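Local coordinates for FAD:protein FMN transferase (Pseudomonas stutzeri ATCC 14405 = CCUG 16156, PDB 5MGY) that probably transfers FMN from FAD onto threonine side chains of target proteins such as NosR, using magnesium as cofactor and releasing AMP, at residues Gln136-Asp141 with Leu151-Asn156; Ala92-Ala97 with Ser274-Val279; Asp61-Asn66 with Thr101-Leu106; Glu124-Ala129 with Ser249-Glu254; Asn107-Gly112 with Glu118-Ala123. All coordinates share one frame; numbering follows the deposited sequence.

Interaction 1 of 5, residues Gln136-Asp141 with Leu151-Asn156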
# COMPACT_ATOMS: atom_id res chain seq x y z
N GLN A 136 -12.90 -15.00 2.18
CA GLN A 136 -14.32 -15.42 2.26
C GLN A 136 -14.75 -15.85 3.64
O GLN A 136 -15.96 -15.83 3.95
CB GLN A 136 -14.65 -16.56 1.27
CG GLN A 136 -14.09 -17.94 1.53
CD GLN A 136 -12.66 -18.14 1.07
OE1 GLN A 136 -11.94 -17.20 0.74
NE2 GLN A 136 -12.22 -19.40 1.04
N HIS A 137 -13.78 -16.31 4.44
CA HIS A 137 -14.00 -16.69 5.83
C HIS A 137 -14.07 -15.53 6.86
O HIS A 137 -14.30 -15.77 8.06
CB HIS A 137 -12.92 -17.68 6.21
CG HIS A 137 -13.05 -18.98 5.50
ND1 HIS A 137 -12.02 -19.53 4.77
CD2 HIS A 137 -14.10 -19.83 5.40
CE1 HIS A 137 -12.43 -20.68 4.26
NE2 HIS A 137 -13.68 -20.88 4.63
N LEU A 138 -13.88 -14.30 6.40
CA LEU A 138 -13.85 -13.14 7.24
C LEU A 138 -15.13 -12.39 7.02
O LEU A 138 -15.54 -12.19 5.89
CB LEU A 138 -12.68 -12.29 6.82
CG LEU A 138 -12.28 -11.06 7.58
CD1 LEU A 138 -11.91 -11.51 8.97
CD2 LEU A 138 -11.09 -10.41 6.92
N SER A 139 -15.80 -12.00 8.09
CA SER A 139 -17.03 -11.23 7.95
C SER A 139 -17.21 -10.22 9.08
O SER A 139 -16.62 -10.31 10.17
CB SER A 139 -18.24 -12.14 7.86
OG SER A 139 -18.35 -12.99 8.98
N ILE A 140 -18.04 -9.21 8.80
CA ILE A 140 -18.26 -8.10 9.75
C ILE A 140 -19.68 -8.24 10.24
O ILE A 140 -20.58 -8.46 9.47
CB ILE A 140 -18.07 -6.76 9.05
CG1 ILE A 140 -16.61 -6.42 8.97
CG2 ILE A 140 -18.77 -5.66 9.80
CD1 ILE A 140 -16.33 -5.40 7.87
N ASP A 141 -19.87 -8.10 11.53
CA ASP A 141 -21.21 -8.23 12.10
C ASP A 141 -21.34 -7.16 13.15
O ASP A 141 -20.77 -7.25 14.24
CB ASP A 141 -21.41 -9.57 12.73
CG ASP A 141 -22.83 -9.81 13.06
OD1 ASP A 141 -23.50 -10.43 12.24
OD2 ASP A 141 -23.29 -9.40 14.12
N LEU A 151 -8.09 -17.60 11.09
CA LEU A 151 -7.47 -16.51 10.30
C LEU A 151 -6.46 -15.65 11.04
O LEU A 151 -6.65 -15.27 12.21
CB LEU A 151 -8.53 -15.54 9.72
CG LEU A 151 -9.50 -16.09 8.66
CD1 LEU A 151 -10.47 -15.02 8.20
CD2 LEU A 151 -8.78 -16.69 7.47
N GLN A 152 -5.40 -15.33 10.34
CA GLN A 152 -4.52 -14.29 10.82
C GLN A 152 -4.43 -13.17 9.77
O GLN A 152 -4.05 -13.42 8.62
CB GLN A 152 -3.21 -14.91 11.18
CG GLN A 152 -3.41 -16.03 12.16
CD GLN A 152 -2.11 -16.36 12.88
OE1 GLN A 152 -1.17 -16.91 12.28
NE2 GLN A 152 -2.03 -15.99 14.16
N LEU A 153 -4.83 -11.98 10.19
CA LEU A 153 -4.84 -10.82 9.34
C LEU A 153 -3.53 -10.09 9.31
O LEU A 153 -2.73 -10.20 10.23
CB LEU A 153 -5.93 -9.88 9.79
CG LEU A 153 -7.34 -10.51 9.81
CD1 LEU A 153 -8.42 -9.46 10.06
CD2 LEU A 153 -7.62 -11.27 8.54
N ASP A 154 -3.31 -9.41 8.20
CA ASP A 154 -2.14 -8.53 7.98
C ASP A 154 -2.59 -7.39 7.05
O ASP A 154 -3.12 -7.62 5.96
CB ASP A 154 -0.95 -9.28 7.34
CG ASP A 154 0.34 -8.45 7.33
OD1 ASP A 154 1.45 -8.94 7.73
OD2 ASP A 154 0.25 -7.29 6.95
N PHE A 155 -2.35 -6.16 7.47
CA PHE A 155 -2.91 -5.04 6.80
C PHE A 155 -1.87 -4.28 5.99
O PHE A 155 -2.18 -3.21 5.46
CB PHE A 155 -3.60 -4.12 7.87
CG PHE A 155 -4.93 -4.65 8.33
CD1 PHE A 155 -6.06 -4.61 7.50
CD2 PHE A 155 -5.04 -5.22 9.58
CE1 PHE A 155 -7.26 -5.15 7.92
CE2 PHE A 155 -6.24 -5.75 10.00
CZ PHE A 155 -7.35 -5.72 9.17
N ASN A 156 -0.66 -4.82 5.87
CA ASN A 156 0.50 -4.07 5.36
C ASN A 156 0.31 -3.69 3.91
O ASN A 156 0.79 -2.67 3.51
CB ASN A 156 1.84 -4.82 5.53
CG ASN A 156 2.69 -4.33 6.71
OD1 ASN A 156 2.67 -3.17 7.09
ND2 ASN A 156 3.48 -5.21 7.23
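Leu138, at the start of strand 138-141, meets two leucines of the 151-156 loop in two different ways. Toward Leu151 the two side chains cross obliquely: methyl CD1 of Leu151 rests beside the base of its partner, 3.8 Å from Leu138 CB, and also meets the methyl Leu138 CD1 at 3.9 Å. Toward Leu153 the approach is tip to tip, with Leu138 CD2 and Leu153 CD2 3.9 Å apart. Both branches of Leu138 are therefore used, CD1 against Leu151 and CD2 against Leu153. A fully extended end (chi2 180°) carries Leu151 CD1 forward into this position. The same methyl lies 4.1 Å from His137 CB, whereas the imidazole leads away and has Gln136 CG over one face. Apart from the backbone carbon of His137, the contact is made by hydrocarbon on both sides, and the two segments bury 178 Å² between them.

Beyond the leucines, Asp154 and Asn156 form an Asx turn: Asn156 N donates to Asp154 OD2 at 2.8 Å, just ahead of Ser157, which binds magnesium. The strand itself is an outer member of the small antiparallel sheet, pairing with 144-147, whose Leu145 touches Leu138 and Leu153. Phe65 of helix 61-67 packs on the same two leucines, while Val84 of helix 78-93 covers Leu138, so the leucines are packed between the small sheet and these two helices.

Interaction 2 of 5, residues Ala92-Ala97 with Ser274-Val279; sequences ADSDGA and STALMV. With MG (magnesium ion), chain I.
Ala97 and Ser94, at the two ends of a tight turn, rest on one side of helix 267-292 at Ala276 and Val279, residues one helical turn apart. Ser94 CB meets Ala276 CB at 3.8 Å. Ala97 CB lies over the backbone, 3.7 Å from Ala276 O, and its distance to Val279 CG1 is 4.1 Å. Val279 CG2 also reaches Ala97 O, at 3.7 Å. With such small groups the chains come close, the CA atoms of Ala97 and Ala276 being 5.0 Å apart.

The second shell fixes the turn. It is a type I' beta turn running from Ser94 to Ala97, closed by Ala97 N to Ser94 O at 3.0 Å, with positive phi at Asp95 (47°) and Gly96 (77°). Ser94 OG bonds to Leu90 O and to Phe98 N, which ties the end of helix 78-93 to the chain beyond the turn. Farther out, Asp93 and Asp95 form salt bridges with Arg269 and Arg291, near the two ends of the same helix 267-292.

The face of that helix carrying Thr275 serves the metal. Thr275 OG1, set beside its own backbone N by a chi1 of -66°, binds the magnesium ion at 2.5 Å, and Ser157 O and Asp271 OD2 complete the protein ligands. Chemically, then, one helical turn presents apolar surface to the 92-97 turn and a hydroxyl to the ion. With a single carboxylate among three protein oxygens, the ion's charge is probably only partly offset by these ligands.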
# COMPACT_ATOMS: atom_id res chain seq x y z
N ALA A 92 -12.51 -8.58 -4.34
CA ALA A 92 -13.47 -8.75 -5.44
C ALA A 92 -12.98 -8.07 -6.77
O ALA A 92 -12.94 -8.70 -7.82
CB ALA A 92 -14.85 -8.26 -5.02
N ASP A 93 -12.55 -6.82 -6.71
CA ASP A 93 -12.13 -6.13 -7.91
C ASP A 93 -10.87 -6.72 -8.55
O ASP A 93 -10.67 -6.52 -9.73
CB ASP A 93 -11.87 -4.66 -7.60
CG ASP A 93 -13.09 -3.94 -7.08
OD1 ASP A 93 -14.19 -4.54 -7.10
OD2 ASP A 93 -12.93 -2.77 -6.62
N SER A 94 -10.03 -7.44 -7.80
CA SER A 94 -8.76 -7.95 -8.33
C SER A 94 -8.75 -9.48 -8.49
O SER A 94 -7.68 -10.08 -8.42
CB SER A 94 -7.62 -7.52 -7.42
OG SER A 94 -7.60 -8.32 -6.25
N ASP A 95 -9.92 -10.10 -8.66
CA ASP A 95 -10.05 -11.54 -8.81
C ASP A 95 -9.27 -12.33 -7.77
O ASP A 95 -8.64 -13.29 -8.14
CB ASP A 95 -9.60 -11.98 -10.21
CG ASP A 95 -10.52 -11.46 -11.31
OD1 ASP A 95 -11.72 -11.23 -11.09
OD2 ASP A 95 -10.04 -11.28 -12.44
N GLY A 96 -9.31 -11.91 -6.50
CA GLY A 96 -8.63 -12.60 -5.37
C GLY A 96 -7.12 -12.40 -5.23
O GLY A 96 -6.47 -12.95 -4.36
N ALA A 97 -6.53 -11.61 -6.10
CA ALA A 97 -5.09 -11.33 -5.97
C ALA A 97 -4.77 -10.54 -4.67
O ALA A 97 -3.69 -10.65 -4.14
CB ALA A 97 -4.59 -10.59 -7.19
N SER A 274 -1.92 -1.69 -6.41
CA SER A 274 -0.50 -1.93 -6.53
C SER A 274 -0.04 -3.30 -6.02
O SER A 274 0.68 -3.99 -6.71
CB SER A 274 0.29 -0.83 -5.80
OG SER A 274 1.65 -1.15 -5.82
N THR A 275 -0.44 -3.67 -4.81
CA THR A 275 -0.08 -5.01 -4.28
C THR A 275 -0.63 -6.17 -5.14
O THR A 275 0.03 -7.21 -5.27
CB THR A 275 -0.55 -5.15 -2.79
OG1 THR A 275 0.20 -4.24 -1.99
CG2 THR A 275 -0.31 -6.55 -2.24
N ALA A 276 -1.84 -5.98 -5.67
CA ALA A 276 -2.58 -6.99 -6.42
C ALA A 276 -1.95 -7.22 -7.79
O ALA A 276 -1.86 -8.37 -8.29
CB ALA A 276 -4.01 -6.53 -6.63
N LEU A 277 -1.54 -6.10 -8.40
CA LEU A 277 -0.90 -6.12 -9.71
C LEU A 277 0.43 -6.83 -9.63
O LEU A 277 0.75 -7.59 -10.51
CB LEU A 277 -0.74 -4.70 -10.28
CG LEU A 277 -2.08 -4.10 -10.65
CD1 LEU A 277 -1.88 -2.77 -11.34
CD2 LEU A 277 -2.90 -5.06 -11.53
N MET A 278 1.18 -6.62 -8.55
CA MET A 278 2.46 -7.29 -8.37
C MET A 278 2.26 -8.79 -8.06
O MET A 278 3.16 -9.60 -8.32
CB MET A 278 3.25 -6.62 -7.25
CG MET A 278 4.48 -7.38 -6.76
SD MET A 278 5.78 -7.62 -7.98
CE MET A 278 6.52 -6.02 -8.00
N VAL A 279 1.13 -9.15 -7.45
CA VAL A 279 0.84 -10.54 -7.30
C VAL A 279 0.66 -11.07 -8.70
O VAL A 279 1.28 -12.04 -9.06
CB VAL A 279 -0.41 -10.79 -6.41
CG1 VAL A 279 -0.94 -12.24 -6.54
CG2 VAL A 279 -0.07 -10.41 -4.96
MG MG I . 0.94 -2.25 -0.61

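Interaction 3 of 5, residues Asp61-Asn66 with Thr101-Leu106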
# COMPACT_ATOMS: atom_id res chain seq x y z
N ASP A 61 -4.78 -4.63 18.44
CA ASP A 61 -6.11 -5.15 18.25
C ASP A 61 -6.10 -6.29 17.23
O ASP A 61 -6.61 -7.38 17.48
CB ASP A 61 -7.04 -4.02 17.89
CG ASP A 61 -7.18 -3.03 19.04
OD1 ASP A 61 -7.95 -3.31 20.00
OD2 ASP A 61 -6.48 -2.01 19.04
N VAL A 62 -5.43 -6.07 16.12
CA VAL A 62 -5.36 -7.12 15.13
C VAL A 62 -4.69 -8.32 15.73
O VAL A 62 -5.13 -9.39 15.45
CB VAL A 62 -4.68 -6.70 13.83
CG1 VAL A 62 -3.23 -6.37 14.04
CG2 VAL A 62 -4.73 -7.81 12.81
N GLU A 63 -3.68 -8.19 16.59
CA GLU A 63 -3.07 -9.41 17.22
C GLU A 63 -3.94 -10.12 18.23
O GLU A 63 -3.82 -11.35 18.39
CB GLU A 63 -1.69 -9.17 17.85
CG GLU A 63 -0.55 -9.13 16.83
CD GLU A 63 -0.21 -10.47 16.16
OE1 GLU A 63 0.39 -11.31 16.84
OE2 GLU A 63 -0.48 -10.65 14.95
N ARG A 64 -4.81 -9.37 18.90
CA ARG A 64 -5.80 -9.97 19.74
C ARG A 64 -6.77 -10.83 18.89
O ARG A 64 -7.04 -11.98 19.23
CB ARG A 64 -6.54 -8.88 20.51
CG ARG A 64 -7.45 -9.39 21.60
CD ARG A 64 -8.19 -8.28 22.29
NE ARG A 64 -9.37 -7.83 21.50
CZ ARG A 64 -9.51 -6.64 20.93
NH1 ARG A 64 -8.52 -5.74 21.02
NH2 ARG A 64 -10.63 -6.36 20.25
N PHE A 65 -7.26 -10.27 17.77
CA PHE A 65 -8.06 -11.03 16.76
C PHE A 65 -7.34 -12.24 16.18
O PHE A 65 -7.89 -13.33 16.08
CB PHE A 65 -8.47 -10.13 15.61
CG PHE A 65 -9.43 -10.78 14.68
CD1 PHE A 65 -10.73 -11.02 15.09
CD2 PHE A 65 -9.03 -11.21 13.43
CE1 PHE A 65 -11.62 -11.65 14.27
CE2 PHE A 65 -9.91 -11.84 12.60
CZ PHE A 65 -11.20 -12.06 13.02
N ASN A 66 -6.07 -12.07 15.85
CA ASN A 66 -5.29 -13.18 15.27
C ASN A 66 -5.08 -14.33 16.22
O ASN A 66 -4.93 -15.44 15.77
CB ASN A 66 -3.92 -12.70 14.74
CG ASN A 66 -4.04 -11.83 13.52
OD1 ASN A 66 -5.12 -11.63 12.96
ND2 ASN A 66 -2.93 -11.27 13.13
N THR A 101 -5.36 -12.20 4.41
CA THR A 101 -5.33 -13.33 5.26
C THR A 101 -4.13 -14.20 5.01
O THR A 101 -4.17 -15.40 5.24
CB THR A 101 -6.62 -14.18 5.13
OG1 THR A 101 -6.66 -14.94 3.93
CG2 THR A 101 -7.80 -13.32 5.14
N LEU A 102 -3.02 -13.60 4.63
CA LEU A 102 -1.85 -14.42 4.31
C LEU A 102 -0.89 -14.61 5.45
O LEU A 102 0.12 -15.29 5.29
CB LEU A 102 -1.12 -13.82 3.10
CG LEU A 102 -1.64 -14.18 1.71
CD1 LEU A 102 -3.11 -14.59 1.64
CD2 LEU A 102 -1.40 -12.98 0.81
N GLU A 103 -1.19 -14.05 6.62
CA GLU A 103 -0.19 -14.07 7.69
C GLU A 103 0.38 -15.46 8.02
O GLU A 103 1.57 -15.55 8.29
CB GLU A 103 -0.73 -13.36 8.96
CG GLU A 103 0.23 -13.28 10.15
CD GLU A 103 0.95 -11.95 10.40
OE1 GLU A 103 1.33 -11.16 9.49
OE2 GLU A 103 1.21 -11.74 11.59
N PRO A 104 -0.45 -16.52 7.98
CA PRO A 104 0.09 -17.86 8.19
C PRO A 104 1.01 -18.32 7.10
O PRO A 104 1.93 -19.07 7.39
CB PRO A 104 -1.15 -18.74 8.23
CG PRO A 104 -2.27 -17.81 8.60
CD PRO A 104 -1.92 -16.55 7.86
N LEU A 105 0.81 -17.90 5.86
CA LEU A 105 1.75 -18.29 4.82
C LEU A 105 2.98 -17.41 4.92
O LEU A 105 4.09 -17.86 4.64
CB LEU A 105 1.14 -18.20 3.44
CG LEU A 105 0.02 -19.16 3.13
CD1 LEU A 105 -0.74 -18.66 1.92
CD2 LEU A 105 0.58 -20.53 2.88
N LEU A 106 2.80 -16.16 5.32
CA LEU A 106 3.96 -15.29 5.55
C LEU A 106 4.86 -15.86 6.69
O LEU A 106 6.05 -16.08 6.47
CB LEU A 106 3.57 -13.81 5.86
CG LEU A 106 2.92 -12.90 4.80
CD1 LEU A 106 2.48 -11.57 5.44
CD2 LEU A 106 3.82 -12.70 3.59
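Glu63 and Glu103 bring their carboxylates together where helix 61-67 faces the start of helix 103-108, with Glu63 OE2 and Glu103 OE2 3.9 Å apart. The two side chains cross at about a right angle, and the carboxylate planes are turned 52° from each other, so neither group lies flat on the other. This is the loose part: the segments bury just 58 Å² together, and their nearest CA atoms, those of Asn66 and Glu103, are 9.2 Å apart. Glu63 is partly exposed, whereas Glu103 is buried.

The firmer part centres on Asn66. Its ND2 donates to Glu63 OE2 at 3.1 Å with an angle of 145°, coming from above the carboxylate plane, while its OD1 accepts from Leu153 N. The amide is thus held at both ends, and ND2 stands 4.4 Å from Glu103 OE2, too far to count as a bond. A bend at chi2 (-69°) turns the Glu63 carboxylate along the helix toward that amide. With an alanine here, Asn66 ND2 would probably lose this acceptor and the amide would be held mainly through its oxygen. Along the same helix Arg64 NH1 meets Asp61 OD1 at 2.7 Å in a salt bridge lying in the guanidinium plane.

Thr55 touches both glutamates. Asp154 OD1 also lies close to Glu103 OE1, so three acidic groups gather here. Such crowding of like charge would tend to raise the affinity of one or more of them for a proton, with the Asn66 amide offering partial compensation to Glu63.

Interaction 4 of 5, residues Glu124-Ala129 with Ser249-Glu254. Unlike the reference sequence in segment 124-129: Ser127 (reference Arg).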
# COMPACT_ATOMS: atom_id res chain seq x y z
N GLU A 124 3.51 -30.10 2.64
CA GLU A 124 2.52 -30.44 3.66
C GLU A 124 2.12 -29.27 4.51
O GLU A 124 0.93 -29.03 4.68
CB GLU A 124 3.06 -31.54 4.58
CG GLU A 124 2.96 -32.96 4.08
CD GLU A 124 3.51 -33.21 2.69
OE1 GLU A 124 2.86 -33.94 1.91
OE2 GLU A 124 4.61 -32.73 2.40
N ASP A 125 3.09 -28.55 5.05
CA ASP A 125 2.82 -27.37 5.90
C ASP A 125 2.06 -26.27 5.14
O ASP A 125 1.24 -25.57 5.74
CB ASP A 125 4.13 -26.75 6.42
CG ASP A 125 4.95 -27.67 7.29
OD1 ASP A 125 6.18 -27.67 7.12
OD2 ASP A 125 4.36 -28.37 8.13
N ILE A 126 2.40 -26.09 3.86
CA ILE A 126 1.73 -25.17 2.90
C ILE A 126 0.23 -25.47 2.80
O ILE A 126 -0.59 -24.56 2.89
CB ILE A 126 2.41 -25.23 1.46
CG1 ILE A 126 3.63 -24.28 1.37
CG2 ILE A 126 1.42 -24.90 0.33
CD1 ILE A 126 4.58 -24.53 0.20
N SER A 127 -0.10 -26.74 2.56
CA SER A 127 -1.49 -27.22 2.45
C SER A 127 -2.30 -26.92 3.73
O SER A 127 -3.46 -26.48 3.65
CB SER A 127 -1.49 -28.72 2.16
OG SER A 127 -2.82 -29.21 2.07
N ALA A 128 -1.63 -27.11 4.88
CA ALA A 128 -2.17 -26.83 6.25
C ALA A 128 -2.39 -25.35 6.51
O ALA A 128 -3.41 -24.94 7.05
CB ALA A 128 -1.24 -27.38 7.34
N ALA A 129 -1.39 -24.54 6.17
CA ALA A 129 -1.51 -23.11 6.34
C ALA A 129 -2.56 -22.49 5.39
O ALA A 129 -3.33 -21.65 5.80
CB ALA A 129 -0.15 -22.45 6.20
N SER A 249 -2.00 -20.07 -4.95
CA SER A 249 -0.99 -21.10 -4.64
C SER A 249 -0.32 -20.67 -3.35
O SER A 249 -0.30 -19.50 -3.04
CB SER A 249 0.03 -21.20 -5.77
OG SER A 249 0.74 -19.97 -5.83
N GLY A 250 0.26 -21.57 -2.60
CA GLY A 250 0.90 -21.13 -1.37
C GLY A 250 2.23 -20.41 -1.56
O GLY A 250 2.68 -19.69 -0.66
N GLN A 251 2.84 -20.61 -2.74
CA GLN A 251 4.23 -20.23 -2.99
C GLN A 251 4.47 -18.76 -3.41
O GLN A 251 3.52 -18.02 -3.72
CB GLN A 251 4.82 -21.17 -4.04
CG GLN A 251 4.89 -22.60 -3.57
CD GLN A 251 4.43 -23.55 -4.63
OE1 GLN A 251 3.27 -23.51 -5.02
NE2 GLN A 251 5.34 -24.39 -5.12
N PRO A 252 5.75 -18.35 -3.42
CA PRO A 252 6.04 -17.08 -3.98
C PRO A 252 6.01 -17.03 -5.53
O PRO A 252 6.14 -18.06 -6.27
CB PRO A 252 7.44 -16.75 -3.41
CG PRO A 252 7.80 -17.87 -2.49
CD PRO A 252 6.99 -19.01 -2.99
N ILE A 253 5.83 -15.78 -5.97
CA ILE A 253 5.65 -15.44 -7.33
C ILE A 253 6.89 -15.77 -8.12
O ILE A 253 8.01 -15.56 -7.64
CB ILE A 253 5.31 -13.96 -7.50
CG1 ILE A 253 6.39 -13.06 -6.86
CG2 ILE A 253 3.94 -13.66 -6.95
CD1 ILE A 253 6.42 -11.68 -7.46
N GLU A 254 6.67 -16.26 -9.34
CA GLU A 254 7.72 -16.67 -10.26
C GLU A 254 8.04 -15.64 -11.32
O GLU A 254 9.12 -15.67 -11.83
CB GLU A 254 7.29 -17.97 -10.96
CG GLU A 254 7.11 -19.13 -9.98
CD GLU A 254 8.02 -20.33 -10.26
OE1 GLU A 254 8.15 -20.81 -11.41
OE2 GLU A 254 8.60 -20.80 -9.28
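Ile126 supplies the apolar contacts from the helix side, using both of its branches against the 249-254 loop. Methyl CG2 sits over the backbone of Gly250, 4.2 Å from Gly250 CA. The longer branch passes on to the next residue, where Ile126 CD1 meets Gln251 CG, also at 4.2 Å. With CG1 anti to the carbonyl carbon (chi1 -85°), the two branches spread along the loop. Gly250 suits this seat, because a CB on it would point toward the helix and come too close to Ile126 CG2; the CA atoms of the two residues are 5.9 Å apart.

The motif behind Ile126 is the first turns of a capped helix. Ser122 is the N-cap of helix 123-131, its OG accepting from Asp125 N, and the regular bond from Ala129 N to Asp125 O measures 2.9 Å.

Polar contacts belong to the surroundings. Gly250 O receives a weak hydrogen bond from Trp109 NE1, and Ser249 N bonds to Asp246 OD2 within the loop. The Trp109 indole touches Ile126, Gln251 and Pro252, bridging helix and loop, while Leu108 of helix 103-108 adds further hydrocarbon beside Ile126.

Interaction 5 of 5, residues Asn107-Gly112 with Glu118-Ala123; sequences NLWGFG and ERVPSA
Pro121 is the bump of this contact, and the hollow it fills lies between the Leu108 side chain and one face of the Trp109 indole. Its CD stands over the six-membered ring of Trp109, 3.5 Å from the ring centroid and 18° off the normal, a CH-pi contact. The two side chains cross at about a right angle, with Pro121 CD leading over the aromatic face. Its other corner reaches the leucine: Pro121 CG and Leu108 CG are 3.5 Å apart, and CD2 of Leu108 flanks the same proline carbon at 3.6 Å. With CG anti to the backbone N (chi1 -174°), Leu108 turns its branches to form the second wall.

Contacts at the margin of the ring are longer. Val120 CG2 lies 4.4 Å from Trp109 CZ3, and Arg119 O stands obliquely to the ring, 4.1 Å from Trp109 CE3. Where the backbones come closest, the CA atoms of Gly110 and Glu118 are 5.7 Å apart; a side chain on Gly110 would probably crowd Glu118 N, although Glu118 is poorly ordered, and the glycine's positive phi (78°) turns the backbone there. Replacing Trp109 by an alanine would probably open a gap beneath Pro121 and leave Gly250 O without its weak indole donor.

The contact lies at the surface, where the chain leaves helix 103-108 and loops back before helix 123-131. Asp125 of that second helix touches Leu108. Strand 239-241 borders the other end, its Tyr241 touching Phe111 and Glu118, while the Phe111 ring stacks with His243.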
# COMPACT_ATOMS: atom_id res chain seq x y z
N ASN A 107 4.29 -16.10 7.87
CA ASN A 107 5.06 -16.72 8.97
C ASN A 107 5.63 -18.08 8.62
O ASN A 107 6.68 -18.43 9.11
CB ASN A 107 4.23 -16.80 10.25
CG ASN A 107 4.03 -15.42 10.90
OD1 ASN A 107 4.84 -14.51 10.74
ND2 ASN A 107 2.94 -15.26 11.63
N LEU A 108 4.98 -18.82 7.73
CA LEU A 108 5.54 -20.05 7.23
C LEU A 108 6.76 -19.83 6.37
O LEU A 108 7.74 -20.53 6.52
CB LEU A 108 4.53 -20.84 6.43
CG LEU A 108 5.06 -22.20 6.02
CD1 LEU A 108 5.24 -23.04 7.28
CD2 LEU A 108 4.13 -22.86 5.01
N TRP A 109 6.69 -18.88 5.45
CA TRP A 109 7.83 -18.67 4.56
C TRP A 109 8.89 -17.72 5.18
O TRP A 109 9.78 -17.25 4.47
CB TRP A 109 7.35 -18.19 3.16
CG TRP A 109 6.67 -19.24 2.22
CD1 TRP A 109 5.34 -19.49 2.09
CD2 TRP A 109 7.31 -20.06 1.25
NE1 TRP A 109 5.10 -20.44 1.14
CE2 TRP A 109 6.30 -20.83 0.61
CE3 TRP A 109 8.63 -20.23 0.85
CZ2 TRP A 109 6.57 -21.76 -0.41
CZ3 TRP A 109 8.92 -21.19 -0.14
CH2 TRP A 109 7.88 -21.94 -0.76
N GLY A 110 8.81 -17.41 6.48
CA GLY A 110 9.80 -16.54 7.14
C GLY A 110 9.70 -15.02 6.93
O GLY A 110 10.48 -14.22 7.45
N PHE A 111 8.72 -14.59 6.15
CA PHE A 111 8.62 -13.18 5.75
C PHE A 111 7.85 -12.32 6.76
O PHE A 111 7.66 -11.13 6.50
CB PHE A 111 7.97 -13.06 4.36
CG PHE A 111 8.55 -14.01 3.31
CD1 PHE A 111 9.92 -14.30 3.23
CD2 PHE A 111 7.72 -14.58 2.38
CE1 PHE A 111 10.43 -15.16 2.24
CE2 PHE A 111 8.22 -15.43 1.39
CZ PHE A 111 9.56 -15.72 1.32
N GLY A 112 7.42 -12.90 7.87
CA GLY A 112 6.46 -12.25 8.76
C GLY A 112 7.11 -11.74 10.04
O GLY A 112 8.33 -11.75 10.17
N GLU A 118 13.92 -17.01 5.62
CA GLU A 118 14.79 -17.71 4.69
C GLU A 118 14.77 -19.21 4.84
O GLU A 118 15.77 -19.89 5.03
CB GLU A 118 16.20 -17.19 4.88
CG GLU A 118 16.45 -15.91 4.09
CD GLU A 118 17.57 -15.04 4.60
OE1 GLU A 118 17.24 -14.30 5.55
OE2 GLU A 118 18.73 -15.07 4.04
N ARG A 119 13.57 -19.74 4.76
CA ARG A 119 13.44 -21.17 4.94
C ARG A 119 12.43 -21.71 3.96
O ARG A 119 11.48 -21.02 3.65
CB ARG A 119 13.12 -21.39 6.43
CG ARG A 119 13.82 -22.58 6.90
CD ARG A 119 14.13 -22.64 8.31
NE ARG A 119 13.95 -23.98 8.80
CZ ARG A 119 12.82 -24.52 9.18
NH1 ARG A 119 11.68 -23.99 8.87
NH2 ARG A 119 12.82 -25.68 9.75
N VAL A 120 12.65 -22.89 3.40
CA VAL A 120 11.68 -23.38 2.40
C VAL A 120 10.82 -24.39 3.14
O VAL A 120 11.33 -25.38 3.61
CB VAL A 120 12.26 -23.98 1.10
CG1 VAL A 120 13.54 -24.76 1.35
CG2 VAL A 120 11.21 -24.86 0.42
N PRO A 121 9.53 -24.11 3.28
CA PRO A 121 8.66 -25.08 3.90
C PRO A 121 8.20 -26.12 2.88
O PRO A 121 8.20 -25.89 1.66
CB PRO A 121 7.50 -24.23 4.46
CG PRO A 121 7.54 -22.93 3.73
CD PRO A 121 8.82 -22.85 2.98
N SER A 122 7.80 -27.26 3.42
CA SER A 122 7.37 -28.43 2.65
C SER A 122 6.10 -28.16 1.84
O SER A 122 5.58 -27.05 1.85
CB SER A 122 7.09 -29.59 3.59
OG SER A 122 5.96 -29.29 4.37
N ALA A 123 5.62 -29.19 1.14
CA ALA A 123 4.29 -29.15 0.51
C ALA A 123 3.15 -29.53 1.50
O ALA A 123 1.98 -29.26 1.25
CB ALA A 123 4.28 -30.03 -0.73

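From the N terminus, interaction 3 opens first at 61-66 and closes at 101-106, setting helix 61-67 against helix 103-108. Before it closes, 92-97 opens interaction 2, whose partner 274-279 comes much later, so these two cross. Everything else falls within the span of interaction 2. Interaction 5 shuts a short loop (107-112 to 118-123) between helices 103-108 and 123-131. Interaction 4 then runs from 124-129 to 249-254, and interaction 1 (136-141 with 151-156) lies within that span. Interactions 1 and 3 touch through Leu153 and Asn66, interactions 4 and 5 through Trp109, and interactions 2 and 4 through Ile253 of the loop, which packs against helix 267-292.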